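Local coordinates for protein dihydropteroate synthase (Xanthomonas albilineans, PDB 6Q62) that probably catalyses the condensation of para-aminobenzoate with 6-hydroxymethyl-7,8-dihydropterin diphosphate to give 7,8-dihydropteroate, a precursor of folate, at residues Gly12-Thr16 against Val91-Pro97; Asp61-Glu65 against Arg82-Ile87; Leu98-Phe103 against Ala116-Val122; Leu131-Ala135 against Met179-Asp183; Leu220-Ser224 against Ala248-Ala252. All blocks are in the same frame, centred on the assembly; numbering follows the deposited sequence.

Contact 1: residues Gly12-Thr16 against Val91-Pro97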
# COMPACT_ATOMS: atom_id res chain seq x y z
N GLY A 12 -29.20 7.20 12.13
CA GLY A 12 -28.95 8.63 12.34
C GLY A 12 -27.53 9.08 12.07
O GLY A 12 -27.30 10.29 11.92
N ARG A 13 -26.56 8.12 12.00
CA ARG A 13 -25.15 8.43 11.70
C ARG A 13 -24.95 8.14 10.24
O ARG A 13 -25.16 7.01 9.78
CB ARG A 13 -24.20 7.59 12.57
CG ARG A 13 -24.33 8.00 14.01
CD ARG A 13 -23.44 7.23 14.93
NE ARG A 13 -23.71 7.66 16.29
CZ ARG A 13 -22.96 7.39 17.34
NH1 ARG A 13 -21.84 6.68 17.21
NH2 ARG A 13 -23.30 7.85 18.54
N ILE A 14 -24.61 9.19 9.48
CA ILE A 14 -24.51 9.10 8.03
C ILE A 14 -23.15 8.64 7.56
O ILE A 14 -22.13 9.23 7.91
CB ILE A 14 -24.94 10.42 7.35
CG1 ILE A 14 -26.25 11.01 7.97
CG2 ILE A 14 -25.04 10.25 5.82
CD1 ILE A 14 -27.54 10.10 7.94
N LEU A 15 -23.15 7.59 6.73
CA LEU A 15 -21.95 7.06 6.09
C LEU A 15 -22.10 7.42 4.60
O LEU A 15 -22.96 6.86 3.91
CB LEU A 15 -21.88 5.53 6.28
CG LEU A 15 -20.69 4.81 5.66
CD1 LEU A 15 -19.37 5.27 6.31
CD2 LEU A 15 -20.85 3.29 5.76
N THR A 16 -21.28 8.36 4.11
CA THR A 16 -21.33 8.79 2.71
C THR A 16 -20.28 8.06 1.89
O THR A 16 -19.09 8.21 2.16
CB THR A 16 -21.21 10.33 2.61
OG1 THR A 16 -22.10 10.92 3.55
CG2 THR A 16 -21.50 10.84 1.19
N VAL A 91 -21.20 3.72 21.33
CA VAL A 91 -22.20 4.67 20.81
C VAL A 91 -22.15 5.99 21.61
O VAL A 91 -22.31 7.07 21.03
CB VAL A 91 -23.62 4.04 20.70
CG1 VAL A 91 -24.28 3.84 22.06
CG2 VAL A 91 -24.51 4.86 19.76
N ALA A 92 -21.82 5.90 22.90
CA ALA A 92 -21.70 7.06 23.79
C ALA A 92 -20.35 7.79 23.62
O ALA A 92 -20.24 8.99 23.93
CB ALA A 92 -21.85 6.62 25.23
N GLN A 93 -19.29 7.07 23.18
CA GLN A 93 -17.94 7.64 23.13
C GLN A 93 -17.37 7.91 21.73
O GLN A 93 -16.25 8.38 21.61
CB GLN A 93 -16.99 6.75 23.93
CG GLN A 93 -17.39 6.67 25.41
CD GLN A 93 -16.53 5.74 26.18
OE1 GLN A 93 -15.33 5.94 26.27
NE2 GLN A 93 -17.13 4.72 26.79
N THR A 94 -18.14 7.61 20.67
CA THR A 94 -17.74 7.90 19.31
C THR A 94 -18.92 8.51 18.58
O THR A 94 -20.07 8.34 18.99
CB THR A 94 -17.23 6.65 18.52
OG1 THR A 94 -18.35 5.92 18.07
CG2 THR A 94 -16.29 5.76 19.31
N ALA A 95 -18.62 9.17 17.45
CA ALA A 95 -19.61 9.77 16.57
C ALA A 95 -19.79 8.89 15.33
O ALA A 95 -20.58 9.23 14.45
CB ALA A 95 -19.14 11.17 16.15
N LEU A 96 -19.06 7.76 15.26
CA LEU A 96 -19.07 6.90 14.09
C LEU A 96 -20.25 5.98 13.98
O LEU A 96 -20.64 5.41 14.98
CB LEU A 96 -17.79 5.98 14.10
CG LEU A 96 -16.46 6.69 13.98
CD1 LEU A 96 -15.32 5.65 13.85
CD2 LEU A 96 -16.44 7.68 12.77
N PRO A 97 -20.71 5.67 12.73
CA PRO A 97 -21.66 4.59 12.55
C PRO A 97 -21.04 3.31 13.11
O PRO A 97 -19.83 3.10 13.02
CB PRO A 97 -21.79 4.48 11.04
CG PRO A 97 -21.30 5.77 10.52
CD PRO A 97 -20.27 6.21 11.44

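Contact 2: residues Asp61-Glu65 against Arg82-Ile87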
# COMPACT_ATOMS: atom_id res chain seq x y z
N ASP A 61 -16.88 -2.15 13.12
CA ASP A 61 -17.62 -3.39 13.02
C ASP A 61 -17.33 -4.19 14.28
O ASP A 61 -16.21 -4.68 14.46
CB ASP A 61 -17.17 -4.17 11.80
CG ASP A 61 -18.04 -5.37 11.49
OD1 ASP A 61 -19.28 -5.25 11.58
OD2 ASP A 61 -17.47 -6.44 11.13
N ILE A 62 -18.35 -4.36 15.13
CA ILE A 62 -18.21 -5.00 16.45
C ILE A 62 -18.75 -6.43 16.34
O ILE A 62 -19.91 -6.62 15.99
CB ILE A 62 -19.00 -4.16 17.50
CG1 ILE A 62 -18.43 -2.72 17.54
CG2 ILE A 62 -18.93 -4.81 18.90
CD1 ILE A 62 -19.42 -1.67 18.03
N GLY A 63 -17.89 -7.39 16.61
CA GLY A 63 -18.28 -8.80 16.51
C GLY A 63 -17.86 -9.60 17.72
O GLY A 63 -16.77 -9.38 18.26
N GLY A 64 -18.71 -10.53 18.15
CA GLY A 64 -18.39 -11.35 19.31
C GLY A 64 -18.20 -12.82 18.97
O GLY A 64 -18.06 -13.63 19.88
N GLU A 65 -18.22 -13.17 17.67
CA GLU A 65 -18.09 -14.56 17.22
C GLU A 65 -17.16 -14.67 16.02
O GLU A 65 -17.46 -14.12 14.96
CB GLU A 65 -19.49 -15.14 16.92
CG GLU A 65 -19.49 -16.60 16.49
CD GLU A 65 -20.85 -17.24 16.38
OE1 GLU A 65 -21.82 -16.53 16.04
OE2 GLU A 65 -20.95 -18.47 16.62
N ARG A 82 -20.87 -10.20 25.10
CA ARG A 82 -19.71 -9.55 24.49
C ARG A 82 -20.06 -8.27 23.76
O ARG A 82 -19.45 -7.25 24.04
CB ARG A 82 -19.04 -10.51 23.51
CG ARG A 82 -18.42 -11.71 24.21
CD ARG A 82 -18.05 -12.77 23.20
NE ARG A 82 -17.46 -13.93 23.89
CZ ARG A 82 -16.86 -14.94 23.27
NH1 ARG A 82 -16.71 -14.93 21.95
NH2 ARG A 82 -16.36 -15.94 23.97
N VAL A 83 -20.99 -8.33 22.78
CA VAL A 83 -21.19 -7.18 21.89
C VAL A 83 -22.05 -6.08 22.49
O VAL A 83 -21.77 -4.92 22.20
CB VAL A 83 -21.69 -7.56 20.46
CG1 VAL A 83 -20.73 -8.55 19.80
CG2 VAL A 83 -23.12 -8.12 20.43
N ILE A 84 -23.08 -6.39 23.30
CA ILE A 84 -23.96 -5.30 23.77
C ILE A 84 -23.25 -4.26 24.63
O ILE A 84 -23.39 -3.07 24.35
CB ILE A 84 -25.26 -5.84 24.45
CG1 ILE A 84 -26.03 -6.78 23.48
CG2 ILE A 84 -26.14 -4.69 25.02
CD1 ILE A 84 -26.41 -6.14 22.12
N PRO A 85 -22.45 -4.63 25.67
CA PRO A 85 -21.79 -3.58 26.47
C PRO A 85 -20.80 -2.76 25.63
O PRO A 85 -20.65 -1.56 25.85
CB PRO A 85 -21.10 -4.37 27.59
CG PRO A 85 -21.70 -5.71 27.58
CD PRO A 85 -22.15 -5.98 26.19
N VAL A 86 -20.16 -3.40 24.62
CA VAL A 86 -19.22 -2.70 23.73
C VAL A 86 -19.96 -1.67 22.86
O VAL A 86 -19.52 -0.52 22.77
CB VAL A 86 -18.39 -3.69 22.89
CG1 VAL A 86 -17.50 -2.97 21.85
CG2 VAL A 86 -17.53 -4.54 23.82
N ILE A 87 -21.10 -2.07 22.27
CA ILE A 87 -21.91 -1.14 21.47
C ILE A 87 -22.40 0.02 22.37
O ILE A 87 -22.30 1.18 21.95
CB ILE A 87 -23.09 -1.88 20.80
CG1 ILE A 87 -22.55 -2.86 19.73
CG2 ILE A 87 -24.09 -0.89 20.17
CD1 ILE A 87 -23.51 -3.92 19.31

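Contact 3: residues Leu98-Phe103 against Ala116-Val122. With 6GU (6-chloroguanine), chain E.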
# COMPACT_ATOMS: atom_id res chain seq x y z
N LEU A 98 -21.87 2.46 13.72
CA LEU A 98 -21.44 1.21 14.31
C LEU A 98 -22.17 0.06 13.65
O LEU A 98 -23.39 0.08 13.55
CB LEU A 98 -21.69 1.16 15.82
CG LEU A 98 -21.11 2.32 16.64
CD1 LEU A 98 -21.57 2.23 18.06
CD2 LEU A 98 -19.56 2.32 16.59
N SER A 99 -21.41 -0.93 13.21
CA SER A 99 -21.96 -2.14 12.62
C SER A 99 -21.82 -3.28 13.62
O SER A 99 -20.87 -3.31 14.42
CB SER A 99 -21.17 -2.49 11.36
OG SER A 99 -21.50 -3.78 10.87
N VAL A 100 -22.79 -4.19 13.63
CA VAL A 100 -22.72 -5.39 14.44
C VAL A 100 -22.50 -6.57 13.48
O VAL A 100 -23.28 -6.77 12.52
CB VAL A 100 -23.93 -5.59 15.39
CG1 VAL A 100 -25.27 -5.65 14.64
CG2 VAL A 100 -23.73 -6.82 16.29
N ASP A 101 -21.44 -7.31 13.71
CA ASP A 101 -21.08 -8.46 12.87
C ASP A 101 -21.68 -9.71 13.52
O ASP A 101 -21.12 -10.28 14.48
CB ASP A 101 -19.55 -8.53 12.79
CG ASP A 101 -18.93 -9.65 12.02
OD1 ASP A 101 -19.66 -10.55 11.60
OD2 ASP A 101 -17.70 -9.62 11.83
N THR A 102 -22.88 -10.09 13.06
CA THR A 102 -23.59 -11.25 13.60
C THR A 102 -24.49 -11.84 12.52
O THR A 102 -24.89 -11.12 11.61
CB THR A 102 -24.43 -10.83 14.82
OG1 THR A 102 -25.01 -12.00 15.42
CG2 THR A 102 -25.55 -9.81 14.47
N PHE A 103 -24.82 -13.14 12.65
CA PHE A 103 -25.79 -13.76 11.75
C PHE A 103 -27.08 -14.09 12.52
O PHE A 103 -28.01 -14.63 11.93
CB PHE A 103 -25.24 -15.03 11.07
CG PHE A 103 -24.70 -16.09 11.98
CD1 PHE A 103 -25.54 -17.03 12.57
CD2 PHE A 103 -23.33 -16.20 12.20
CE1 PHE A 103 -25.03 -18.01 13.43
CE2 PHE A 103 -22.82 -17.20 13.04
CZ PHE A 103 -23.67 -18.10 13.65
N ALA A 116 -26.38 0.06 17.61
CA ALA A 116 -25.79 -0.30 16.33
C ALA A 116 -26.65 0.28 15.21
O ALA A 116 -27.88 0.35 15.36
CB ALA A 116 -25.68 -1.81 16.19
N GLY A 117 -26.01 0.71 14.13
CA GLY A 117 -26.66 1.33 12.98
C GLY A 117 -26.54 0.57 11.69
O GLY A 117 -26.99 1.05 10.65
N MET A 118 -25.97 -0.63 11.73
CA MET A 118 -25.76 -1.44 10.53
C MET A 118 -25.55 -2.85 11.00
O MET A 118 -25.05 -3.07 12.12
CB MET A 118 -24.50 -0.93 9.74
CG MET A 118 -24.06 -1.86 8.60
SD MET A 118 -22.51 -1.30 7.79
CE MET A 118 -23.07 0.22 7.09
N ILE A 119 -25.90 -3.81 10.16
CA ILE A 119 -25.73 -5.23 10.43
C ILE A 119 -24.81 -5.78 9.37
O ILE A 119 -25.03 -5.54 8.18
CB ILE A 119 -27.10 -5.98 10.46
CG1 ILE A 119 -27.92 -5.49 11.68
CG2 ILE A 119 -26.92 -7.52 10.53
CD1 ILE A 119 -29.42 -5.67 11.57
N ASN A 120 -23.77 -6.51 9.79
CA ASN A 120 -22.83 -7.12 8.86
C ASN A 120 -23.05 -8.62 9.03
O ASN A 120 -22.65 -9.18 10.05
CB ASN A 120 -21.39 -6.68 9.16
CG ASN A 120 -20.40 -7.53 8.42
OD1 ASN A 120 -20.72 -8.08 7.37
ND2 ASN A 120 -19.19 -7.66 8.95
N ASP A 121 -23.71 -9.23 8.06
CA ASP A 121 -24.07 -10.64 8.19
C ASP A 121 -23.33 -11.59 7.25
O ASP A 121 -23.65 -11.66 6.07
CB ASP A 121 -25.59 -10.79 8.02
CG ASP A 121 -26.12 -12.19 8.29
OD1 ASP A 121 -25.31 -13.08 8.64
OD2 ASP A 121 -27.32 -12.40 8.15
N VAL A 122 -22.43 -12.39 7.82
CA VAL A 122 -21.66 -13.39 7.08
C VAL A 122 -22.55 -14.44 6.42
O VAL A 122 -22.11 -15.09 5.46
CB VAL A 122 -20.52 -14.04 7.92
CG1 VAL A 122 -19.46 -13.02 8.33
CG2 VAL A 122 -21.06 -14.80 9.14
CL6 6GU E . -14.36 -10.37 4.61
N1 6GU E . -16.52 -9.38 5.30
C2 6GU E . -17.53 -9.21 6.26
N2 6GU E . -18.59 -8.57 5.80
N3 6GU E . -17.49 -9.67 7.56
C4 6GU E . -16.35 -10.38 7.87
C5 6GU E . -15.30 -10.61 6.94
C6 6GU E . -15.48 -10.07 5.71
N7 6GU E . -14.30 -11.36 7.56
C8 6GU E . -14.79 -11.57 8.85
N9 6GU E . -16.00 -10.99 9.07
O HOH W 1 -21.88 -11.92 10.77
O HOH W 2 -28.37 -14.67 9.08

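Contact 4: residues Leu131-Ala135 against Met179-Asp183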
# COMPACT_ATOMS: atom_id res chain seq x y z
N LEU A 131 -34.18 -12.00 7.92
CA LEU A 131 -34.86 -11.13 6.93
C LEU A 131 -35.90 -10.27 7.64
O LEU A 131 -35.89 -9.07 7.47
CB LEU A 131 -35.50 -11.93 5.79
CG LEU A 131 -34.55 -12.63 4.79
CD1 LEU A 131 -35.32 -13.67 3.95
CD2 LEU A 131 -33.86 -11.63 3.86
N ASP A 132 -36.75 -10.88 8.52
CA ASP A 132 -37.74 -10.15 9.31
C ASP A 132 -37.07 -9.11 10.23
O ASP A 132 -37.56 -8.00 10.33
CB ASP A 132 -38.53 -11.16 10.15
CG ASP A 132 -39.73 -10.63 10.92
OD1 ASP A 132 -40.66 -10.15 10.28
OD2 ASP A 132 -39.74 -10.77 12.17
N ALA A 133 -35.96 -9.48 10.91
CA ALA A 133 -35.28 -8.51 11.78
C ALA A 133 -34.76 -7.29 10.98
O ALA A 133 -35.04 -6.14 11.32
CB ALA A 133 -34.14 -9.18 12.56
N VAL A 134 -34.04 -7.53 9.91
CA VAL A 134 -33.49 -6.40 9.16
C VAL A 134 -34.62 -5.55 8.53
O VAL A 134 -34.54 -4.32 8.61
CB VAL A 134 -32.40 -6.84 8.15
CG1 VAL A 134 -31.92 -5.68 7.32
CG2 VAL A 134 -31.22 -7.45 8.91
N ALA A 135 -35.72 -6.20 8.03
CA ALA A 135 -36.85 -5.46 7.46
C ALA A 135 -37.46 -4.54 8.55
O ALA A 135 -37.72 -3.38 8.27
CB ALA A 135 -37.88 -6.41 6.90
N MET A 179 -37.43 -8.67 -1.62
CA MET A 179 -38.73 -9.34 -1.49
C MET A 179 -39.24 -9.40 -0.04
O MET A 179 -40.45 -9.43 0.16
CB MET A 179 -38.70 -10.75 -2.11
CG MET A 179 -38.66 -10.78 -3.63
SD MET A 179 -39.74 -9.63 -4.51
CE MET A 179 -41.35 -10.30 -4.07
N ALA A 180 -38.33 -9.36 0.97
CA ALA A 180 -38.67 -9.33 2.39
C ALA A 180 -39.03 -7.91 2.86
O ALA A 180 -39.39 -7.71 4.01
CB ALA A 180 -37.51 -9.87 3.23
N GLY A 181 -38.90 -6.93 1.96
CA GLY A 181 -39.23 -5.55 2.32
C GLY A 181 -38.06 -4.71 2.77
O GLY A 181 -38.25 -3.63 3.34
N ILE A 182 -36.83 -5.19 2.51
CA ILE A 182 -35.66 -4.39 2.89
C ILE A 182 -35.39 -3.48 1.68
O ILE A 182 -35.31 -3.97 0.55
CB ILE A 182 -34.43 -5.27 3.26
CG1 ILE A 182 -34.75 -6.17 4.48
CG2 ILE A 182 -33.17 -4.37 3.54
CD1 ILE A 182 -33.90 -7.43 4.56
N ASP A 183 -35.30 -2.16 1.92
CA ASP A 183 -35.05 -1.19 0.84
C ASP A 183 -33.70 -1.48 0.18
O ASP A 183 -32.72 -1.69 0.90
CB ASP A 183 -35.09 0.24 1.39
CG ASP A 183 -35.22 1.31 0.32
OD1 ASP A 183 -34.35 1.38 -0.56
OD2 ASP A 183 -36.20 2.08 0.38
O HOH W 3 -37.57 -2.20 5.91

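Contact 5: residues Leu220-Ser224 against Ala248-Ala252. With 6GU (6-chloroguanine), chain E.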
# COMPACT_ATOMS: atom_id res chain seq x y z
N LEU A 220 -18.33 -4.16 -0.21
CA LEU A 220 -17.40 -4.19 0.91
C LEU A 220 -16.37 -5.27 0.59
O LEU A 220 -16.74 -6.35 0.15
CB LEU A 220 -18.17 -4.53 2.20
CG LEU A 220 -17.39 -4.54 3.53
CD1 LEU A 220 -18.33 -4.29 4.69
CD2 LEU A 220 -16.57 -5.79 3.75
N ALA A 221 -15.08 -4.99 0.85
CA ALA A 221 -14.01 -5.98 0.64
C ALA A 221 -13.27 -6.08 1.95
O ALA A 221 -12.92 -5.07 2.52
CB ALA A 221 -13.04 -5.52 -0.45
N GLY A 222 -13.03 -7.28 2.41
CA GLY A 222 -12.29 -7.53 3.64
C GLY A 222 -11.20 -8.56 3.38
O GLY A 222 -11.51 -9.75 3.31
N LEU A 223 -9.94 -8.14 3.23
CA LEU A 223 -8.86 -9.12 3.01
C LEU A 223 -7.85 -9.00 4.14
O LEU A 223 -6.79 -9.63 4.10
CB LEU A 223 -8.15 -8.82 1.66
CG LEU A 223 -8.98 -8.91 0.38
CD1 LEU A 223 -9.23 -7.53 -0.20
CD2 LEU A 223 -8.27 -9.72 -0.65
N SER A 224 -8.20 -8.25 5.18
CA SER A 224 -7.30 -7.89 6.27
C SER A 224 -6.63 -9.05 6.99
O SER A 224 -7.25 -9.82 7.70
CB SER A 224 -8.00 -6.97 7.25
OG SER A 224 -7.04 -6.43 8.13
N ALA A 248 -3.72 -4.87 -0.83
CA ALA A 248 -4.97 -5.55 -1.26
C ALA A 248 -6.19 -4.62 -1.15
O ALA A 248 -7.00 -4.53 -2.09
CB ALA A 248 -5.18 -6.82 -0.44
N HIS A 249 -6.28 -3.87 -0.05
CA HIS A 249 -7.40 -2.93 0.13
C HIS A 249 -7.35 -1.77 -0.83
O HIS A 249 -8.40 -1.37 -1.35
CB HIS A 249 -7.51 -2.51 1.59
CG HIS A 249 -8.00 -3.66 2.43
ND1 HIS A 249 -7.26 -4.16 3.47
CD2 HIS A 249 -9.12 -4.42 2.28
CE1 HIS A 249 -7.96 -5.19 3.95
NE2 HIS A 249 -9.08 -5.39 3.24
N LEU A 250 -6.14 -1.24 -1.12
CA LEU A 250 -6.03 -0.20 -2.15
C LEU A 250 -6.45 -0.73 -3.50
O LEU A 250 -7.20 -0.07 -4.21
CB LEU A 250 -4.58 0.32 -2.19
CG LEU A 250 -4.28 1.39 -3.24
CD1 LEU A 250 -5.25 2.59 -3.09
CD2 LEU A 250 -2.85 1.86 -3.11
N LEU A 251 -6.02 -1.97 -3.86
CA LEU A 251 -6.43 -2.57 -5.13
C LEU A 251 -7.94 -2.76 -5.19
O LEU A 251 -8.55 -2.49 -6.23
CB LEU A 251 -5.71 -3.94 -5.35
CG LEU A 251 -4.20 -3.87 -5.52
CD1 LEU A 251 -3.61 -5.28 -5.56
CD2 LEU A 251 -3.82 -3.07 -6.80
N ALA A 252 -8.57 -3.15 -4.06
CA ALA A 252 -10.03 -3.33 -4.02
C ALA A 252 -10.73 -2.00 -4.26
O ALA A 252 -11.70 -1.92 -5.05
CB ALA A 252 -10.44 -3.92 -2.67
CL6 6GU E . -14.36 -10.37 4.61
N1 6GU E . -16.52 -9.38 5.30
C2 6GU E . -17.53 -9.21 6.26
N2 6GU E . -18.59 -8.57 5.80
N3 6GU E . -17.49 -9.67 7.56
C4 6GU E . -16.35 -10.38 7.87
C5 6GU E . -15.30 -10.61 6.94
C6 6GU E . -15.48 -10.07 5.71
N7 6GU E . -14.30 -11.36 7.56
C8 6GU E . -14.79 -11.57 8.85
N9 6GU E . -16.00 -10.99 9.07

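Contact 1: residues Gly12-Thr16 against Val91-Pro97
Arg13 reaches from the N-terminal beta hairpin, strands 7-10 and 13-16, to the turn that joins helix 76-93 to strand 98-101 of the TIM barrel. Backbone carbonyls hold its guanidinium. NH1 of Arg13 donates to Leu96 O at 2.8 Å. Leu96 O lies in the guanidinium plane, but NH1 stands above the carbonyl plane, 49° out of it, away from the lone-pair directions. NH2 of Arg13 donates to Val91 O, also at 2.8 Å, in the carbonyl plane and on a lone pair. Thr94 O approaches obliquely, 3.0 Å from Arg13 NH1. Two bonds on two nitrogens fix the rotation of the group. Ala95 CA covers one face and Val91 CG2 the opposite one.

The Arg13 chain runs extended from CG to NE, with CG set anti to the carbonyl carbon (chi1 -67°), which lets the guanidinium reach Val91 O and Leu96 O. Its positive charge meets carbonyls at the C-terminal end of helix 76-93, which probably suits it. Behind this shell, Thr94 OG1 bonds to Leu90 O and takes a weak bond from Leu96 N. The hairpin is held by backbone bonding of Leu15 with Leu8, while a backbone hydrogen bond joins Pro97 to Leu60 of strand 59-63. The Pro97 ring lies beside the root of Arg13, with CG 4.0 Å from Arg13 CB. The same Pro97 CG meets Leu15 CB at 4.3 Å.

Contact 2: residues Asp61-Glu65 against Arg82-Ile87
Gly64 and Arg82 bring their CA atoms to 5.6 Å, the nearest backbone approach here. Strand 61-63 and helix 82-87 run roughly antiparallel, at 146° between their directions. Their axes come within 8.3 Å. The helix is kinked at Pro85, whose N makes no bond to the preceding turn.

Ile62 carries the apolar part. CG2 of Ile62 packs mainly on Val86, meeting its CG1 at 3.8 Å, and it also touches Val83 CB. CD1 of Ile62 reaches Ile87 CG1 at 3.8 Å. The end of Ile87 swings nearer to the strand than its root does. Ile62 crosses both Val86 and Ile87 at a slant. Val83 sits against bare backbone: its CG1, anti to the carbonyl carbon (chi1 -56°), lies 3.3 Å from Gly64 N. The packing is tight there.

The polar tie is at the end of the strand. NH1 of Arg82 donates to Gly64 O at 2.8 Å, with a bent N-H...O angle of 146°. The donor is tilted from the carbonyl plane, and Gly64 O lies a little out of the guanidinium plane. NE of Arg82 makes a salt bridge to Glu78, one turn back, so the arginine is held at two points.

Helix 105-114 packs on Val83 and Ile87, and helix 41-54 on Val86. Helix 76-93 thus lies between its two neighbours on the outside of the sheet. This is the strand-to-helix packing of a beta-alpha unit in a TIM barrel.

Contact 3: residues Leu98-Phe103 against Ala116-Val122
Asn120 O is gripped by three groups: water 1 donates to it, Thr102 N makes a weak bond, and Asp101 CA gives a CA-H...O contact at 3.3 Å. Water 1 also donates to Asp101 OD1 at 2.7 Å and accepts from Val122 N at 3.0 Å. It bridges both strand ends. Asn120 N bonds to Val100 O at 2.8 Å, almost straight at 175°. Val100 N bonds to Met118 O, and Gly117 N to Leu98 O.

These bonds pair strands 98-101 and 118-121, the parallel neighbours of one beta-alpha-beta unit of the TIM barrel, with helix 105-114 between them in the chain. Val100 and Ile119 lie side by side towards the helices, CG1 to CG1 at 4.0 Å.

On the face towards the ligand, Asp101 and Asn120 point the same way, their carboxylate and amide planes 37° apart. Asn120 CG stands anti to the backbone N (chi1 168°), which extends the amide to 6-chloroguanine. Its OD1 accepts from the ligand N2 at 2.7 Å, and its ND2 donates to N3 at 3.0 Å. ND2 of Asn120 also bonds to Asp61 OD2. Water 2 donates to Phe103 O and Asp121 OD2; Asp121 OD1 bonds to Gln123 N.

Contact 4: residues Leu131-Ala135 against Met179-Asp183
Ile182 is the main element in the tight part of this contact. Its CD1 meets Val134 CG1 at 3.8 Å, where the two side chains pass at an angle. Its CG1 lies over the helix backbone, 3.7 Å from Ala135 N. A chi1 of -61° puts this long branch beside the Ile182 backbone N and aims it at helix 130-137. The CD1 end also touches Leu131 O, which is already bonded to Ala135 N inside the helix. Close by, Ala135 CB rests on Ala180 O at 3.5 Å.

The other side is looser and nearer to solvent. Ala180 CB touches Leu131 CB at 3.9 Å. No direct hydrogen bond joins the segments. Water 3 does so instead, donating to Ala135 O at 2.6 Å and to Gly181 O at 3.0 Å. Gly181 has positive phi (95°) and closes helix 162-179 with a Schellman motif. The chain then turns so that Ile182 faces back to helix 130-137.

Leu125 lies against Leu131, Val134 and Ile182 and completes the apolar cluster. Ala177 of helix 162-179 packs on Ile182. On its inner side Val134 reaches Ile119 of strand 118-121. The contact therefore joins helix 130-137 to the loop that follows helix 162-179, just before the chain enters strand 187-190.

Contact 5: residues Leu220-Ser224 against Ala248-Ala252
His249 presents the edge of its imidazole to the backbone of Gly222, Leu223 and Ser224, while Ala221 O approaches the ring obliquely. The ring sits between helix 242-254 and the C-terminal end of strand 220-221 in the TIM barrel. NE2 of His249 accepts a hydrogen bond from Leu223 N at 2.9 Å. The bond is nearly straight, at 171°, though Leu223 N lies 26° out of the ring plane. CE1 of His249 lies beside the next peptide, 3.3 Å from Ser224 N. With chi1 at -71°, His249 CG lies beside its own backbone N and the ring leans to the loop. One hydrogen bond and edge packing join ring and loop.

Leu223 slides past His249 in the opposite direction. Its CD1 touches Ala248 CB at 4.1 Å and also lies near His249 CD2. One turn further along the helix, Ala252 CB meets Ala221 CB at 3.8 Å. These small side chains let helix and strand come close.

Ser224 OG is hydrogen-bonded to His263 ND1. Helix 242-254 also meets the second subunit: Leu250 packs on Leu250 of that chain, and Ala248 touches its Val274 as well.

The loop also lines the 6-chloroguanine pocket. Gly222 O bonds to Lys226 NZ, and Lys226 is itself hydrogen-bonded to the ligand. The chlorine atom CL6 of the ligand lies 3.2 Å from Gly222 O.

From the N terminus, contact 1 opens first, at the hairpin strand 13-16. It closes 75 residues later, after helix 76-93. Contact 2 is nested inside that loop and uses the same helix. Contact 3 follows in series and pairs the next two strands. It touches contact 2 through Asp61 and Ser99, and contact 1 through Leu15 and Met118. Contact 4 comes next and links helix 130-137 to the loop after helix 162-179. It meets contact 3 where Ile119 packs on Val134. Contact 5 closes last, on the opposite side of the chain's centre from contacts 2 and 4. No two contacts cross along the chain. Contacts 3 and 5 do not touch, but both reach 6-chloroguanine.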